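Local coordinates for protein putative pterin-4-alpha-carbinolamine dehydratase (Brucella melitensis, PDB 3JST) that probably catalyses the dehydration of 4a-hydroxytetrahydrobiopterin to 6,7-dihydrobiopterin, as a member of the pterin-4-alpha-carbinolamine dehydratase family, at residues A[89-92]-A[93-97]; A[81-84]-A[85-89]. All blocks are in the same frame, centred on the assembly; numbering follows the deposited sequence.

Contact 1. Residues A[89-92]-A[93-97]; sequences ARKM and NAIAG
Ile95 lies one helical turn beyond Lys91, and the two side chains meet on the last turns of the C-terminal α-helix 83-96, an element of the α+β fold that packs against an antiparallel sheet. From Ile95 CB, 3.7 Å from Lys91 O, the isoleucine can be followed outward. Ile95 CG1 is anti to the carbonyl carbon (chi1 -65°), which swings it back along the helix over the preceding turn, 3.3 Å from Lys91 O. Ile95 CD1 continues in the same direction and reaches Lys91 CG at 4.0 Å, touching the aliphatic root of the lysine rather than its ammonium end. Beyond the segments, Phe45 and Gln48 of helix 39-56 pack on the same isoleucine. The carbonyl oxygen beneath this side chain is the acceptor for Ile95 N, one of four i to i+4 bonds joining 89-92 to 93-97. Met92 turns to the sheet and the long helix, its side chain touching Val71, Phe34 and Phe45. Asn93 bends back as well, bringing Asn93 CG to 3.5 Å from Ala89 O, while its amide is held from outside: OD1 accepts from Arg32 and Trp21, and ND2 donates to the carbonyl of Asp19. Three bonds thus fix the rotation of the amide. The last of the four backbone bonds across the segments runs from Ala96 N to Met92 O, 2.9 Å long.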
loop_
_atom_site.group_PDB
_atom_site.type_symbol
_atom_site.label_atom_id
_atom_site.label_comp_id
_atom_site.label_asym_id
_atom_site.label_seq_id
_atom_site.Cartn_x
_atom_site.Cartn_y
_atom_site.Cartn_z
ATOM N N ALA A 89 3.095 1.353 1.821
ATOM C CA ALA A 89 3.242 -0.102 1.876
ATOM C C ALA A 89 4.148 -0.516 3.039
ATOM O O ALA A 89 3.843 -1.459 3.769
ATOM C CB ALA A 89 3.789 -0.636 0.557
ATOM N N ARG A 90 5.254 0.206 3.202
ATOM C CA ARG A 90 6.178 -0.014 4.308
ATOM C C ARG A 90 5.481 0.132 5.659
ATOM O O ARG A 90 5.629 -0.731 6.521
ATOM C CB ARG A 90 7.359 0.964 4.210
ATOM C CG ARG A 90 8.371 0.870 5.348
ATOM C CD ARG A 90 9.502 1.895 5.210
ATOM N NE ARG A 90 10.144 1.836 3.900
ATOM C CZ ARG A 90 10.334 2.870 3.074
ATOM N NH1 ARG A 90 9.944 4.104 3.391
ATOM N NH2 ARG A 90 10.939 2.665 1.908
ATOM N N LYS A 91 4.722 1.219 5.832
ATOM C CA LYS A 91 4.020 1.490 7.092
ATOM C C LYS A 91 2.952 0.440 7.370
ATOM O O LYS A 91 2.820 -0.032 8.501
ATOM C CB LYS A 91 3.371 2.878 7.079
ATOM C CG LYS A 91 2.745 3.293 8.415
ATOM C CD LYS A 91 3.807 3.561 9.491
ATOM C CE LYS A 91 3.197 4.267 10.691
ATOM N NZ LYS A 91 4.197 4.601 11.737
ATOM N N MET A 92 2.189 0.092 6.334
ATOM C CA MET A 92 1.175 -0.960 6.438
ATOM C C MET A 92 1.789 -2.285 6.875
ATOM O O MET A 92 1.233 -2.976 7.728
ATOM C CB MET A 92 0.441 -1.136 5.112
ATOM C CG MET A 92 -0.605 -0.069 4.866
ATOM S SD MET A 92 -1.455 -0.254 3.293
ATOM C CE MET A 92 -2.763 0.953 3.509
ATOM N N ASN A 93 2.935 -2.631 6.291
ATOM C CA ASN A 93 3.657 -3.837 6.692
ATOM C C ASN A 93 4.087 -3.798 8.159
ATOM O O ASN A 93 4.057 -4.825 8.839
ATOM C CB ASN A 93 4.862 -4.090 5.775
ATOM C CG ASN A 93 4.485 -4.855 4.518
ATOM O OD1 ASN A 93 3.313 -4.905 4.142
ATOM N ND2 ASN A 93 5.474 -5.472 3.870
ATOM N N ALA A 94 4.472 -2.615 8.636
ATOM C CA ALA A 94 4.856 -2.432 10.034
ATOM C C ALA A 94 3.642 -2.570 10.957
ATOM O O ALA A 94 3.725 -3.209 12.000
ATOM C CB ALA A 94 5.531 -1.069 10.237
ATOM N N ILE A 95 2.518 -1.979 10.560
ATOM C CA ILE A 95 1.287 -2.059 11.348
ATOM C C ILE A 95 0.806 -3.512 11.438
ATOM O O ILE A 95 0.516 -4.006 12.525
ATOM C CB ILE A 95 0.161 -1.186 10.742
ATOM C CG1 ILE A 95 0.524 0.303 10.788
ATOM C CG2 ILE A 95 -1.156 -1.409 11.490
ATOM C CD1 ILE A 95 -0.286 1.142 9.807
ATOM N N ALA A 96 0.742 -4.185 10.291
ATOM C CA ALA A 96 0.248 -5.559 10.211
ATOM C C ALA A 96 1.135 -6.569 10.936
ATOM O O ALA A 96 0.640 -7.558 11.462
ATOM C CB ALA A 96 0.083 -5.978 8.752
ATOM N N GLY A 97 2.443 -6.329 10.942
ATOM C CA GLY A 97 3.388 -7.263 11.556
ATOM C C GLY A 97 3.478 -8.556 10.762
ATOM O O GLY A 97 2.902 -8.694 9.676
ATOM O OXT GLY A 97 4.132 -9.505 11.179
#

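Contact 2. Residues A[81-84]-A[85-89]; sequences VTEL and DIKMA
A carboxylate reaching back to the backbone before its own helix sets this contact apart: Asp85 OD2 accepts from Thr82 N at 2.9 Å, with a nearly straight N-H...O angle of 168°. This bond makes a capping box of Thr82 and Asp85 at the start of helix 83-96; Thr82, the N-cap, also accepts from Leu84 N through Thr82 OG1, at 3.3 Å. The aspartate uses its anti lone pair, and chi1 of -58° places CG beside its backbone N, turned toward the N terminus of the helix. Thr75 OG1 hydrogen-bonds both Asp85 OD2 and Thr82 OG1, and His58 NE2 binds Asp85 OD1, so the buried carboxylate has partners on both oxygens. The bond to His58 probably links the cap to the pterin site, as in related dehydratases. Next to the box, Val81 CG1 packs on Ile86 CD1 at 4.2 Å, while Met11 of helix 8-16 touches Val81 and Ala14 touches Ile86. Glu83, bent at chi2 (60°), folds over the first turn and crosses Lys87 at about a right angle. Its carboxylate meets the lysine's aliphatic part instead of the ammonium group, Glu83 OE2 lying 3.6 Å from Lys87 CG.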
loop_
_atom_site.group_PDB
_atom_site.type_symbol
_atom_site.label_atom_id
_atom_site.label_comp_id
_atom_site.label_asym_id
_atom_site.label_seq_id
_atom_site.Cartn_x
_atom_site.Cartn_y
_atom_site.Cartn_z
ATOM N N VAL A 81 3.423 4.686 -9.722
ATOM C CA VAL A 81 3.941 4.340 -8.407
ATOM C C VAL A 81 5.092 5.278 -8.056
ATOM O O VAL A 81 6.013 5.463 -8.855
ATOM C CB VAL A 81 4.428 2.879 -8.368
ATOM C CG1 VAL A 81 4.957 2.526 -6.979
ATOM C CG2 VAL A 81 3.295 1.928 -8.777
ATOM N N THR A 82 5.023 5.869 -6.867
ATOM C CA THR A 82 6.046 6.791 -6.373
ATOM C C THR A 82 6.461 6.378 -4.958
ATOM O O THR A 82 5.922 5.422 -4.390
ATOM C CB THR A 82 5.524 8.251 -6.326
ATOM O OG1 THR A 82 4.607 8.407 -5.231
ATOM C CG2 THR A 82 4.842 8.641 -7.638
ATOM N N GLU A 83 7.406 7.123 -4.392
ATOM C CA GLU A 83 7.886 6.894 -3.031
ATOM C C GLU A 83 6.764 6.949 -1.984
ATOM O O GLU A 83 6.843 6.267 -0.970
ATOM C CB GLU A 83 9.002 7.899 -2.696
ATOM C CG GLU A 83 9.587 7.815 -1.274
ATOM C CD GLU A 83 10.226 6.466 -0.937
ATOM O OE1 GLU A 83 10.482 5.652 -1.850
ATOM O OE2 GLU A 83 10.487 6.227 0.260
ATOM N N LEU A 84 5.722 7.741 -2.233
ATOM C CA LEU A 84 4.555 7.784 -1.340
ATOM C C LEU A 84 3.883 6.409 -1.188
ATOM O O LEU A 84 3.465 6.024 -0.093
ATOM C CB LEU A 84 3.531 8.794 -1.858
ATOM C CG LEU A 84 3.925 10.269 -1.844
ATOM C CD1 LEU A 84 2.871 11.115 -2.558
ATOM C CD2 LEU A 84 4.141 10.751 -0.421
ATOM N N ASP A 85 3.781 5.675 -2.292
ATOM C CA ASP A 85 3.210 4.333 -2.279
ATOM C C ASP A 85 4.128 3.368 -1.544
ATOM O O ASP A 85 3.668 2.509 -0.787
ATOM C CB ASP A 85 2.973 3.850 -3.708
ATOM C CG ASP A 85 2.054 4.770 -4.471
ATOM O OD1 ASP A 85 0.905 4.947 -4.009
ATOM O OD2 ASP A 85 2.485 5.327 -5.506
ATOM N N ILE A 86 5.429 3.530 -1.758
ATOM C CA ILE A 86 6.428 2.732 -1.054
ATOM C C ILE A 86 6.367 3.001 0.453
ATOM O O ILE A 86 6.417 2.073 1.247
ATOM C CB ILE A 86 7.862 3.007 -1.570
ATOM C CG1 ILE A 86 7.962 2.797 -3.093
ATOM C CG2 ILE A 86 8.869 2.123 -0.841
ATOM C CD1 ILE A 86 7.334 1.504 -3.619
ATOM N N LYS A 87 6.260 4.269 0.839
ATOM C CA LYS A 87 6.149 4.635 2.257
ATOM C C LYS A 87 4.902 4.028 2.904
ATOM O O LYS A 87 4.958 3.513 4.028
ATOM C CB LYS A 87 6.136 6.159 2.425
ATOM C CG LYS A 87 7.477 6.810 2.169
ATOM C CD LYS A 87 7.411 8.329 2.274
ATOM C CE LYS A 87 7.527 8.796 3.707
ATOM N NZ LYS A 87 7.514 10.287 3.808
ATOM N N MET A 88 3.783 4.086 2.188
ATOM C CA MET A 88 2.523 3.558 2.698
ATOM C C MET A 88 2.583 2.037 2.841
ATOM O O MET A 88 2.177 1.498 3.863
ATOM C CB MET A 88 1.356 3.973 1.793
ATOM C CG MET A 88 -0.003 3.414 2.209
ATOM S SD MET A 88 -0.498 3.869 3.882
ATOM C CE MET A 88 -1.133 5.526 3.593
ATOM N N ALA A 89 3.095 1.353 1.821
ATOM C CA ALA A 89 3.242 -0.102 1.876
ATOM C C ALA A 89 4.148 -0.516 3.039
ATOM O O ALA A 89 3.843 -1.459 3.769
ATOM C CB ALA A 89 3.789 -0.636 0.557
#

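Followed from the N terminus, the chain completes its first two helices and the four-stranded sheet before contact 2 opens helix 83-96 and contact 1 finishes it. Neither closes a long loop: both are local and run in sequence, sharing Ala89 at their junction, without nesting or crossing. Contact 2 ties the helix start to helix 8-16 and the loop residues His58 and Thr75; contact 1 sets its end against strand 30-35, helix 39-56 and the loop holding Asp19 and Trp21. Tyr52 touches Lys87 and Met88 of one and Lys91 of the other. Between them, Arg90 NH1 approaches Glu83 OE2 to 3.8 Å, a long and weak pairing of opposite charges.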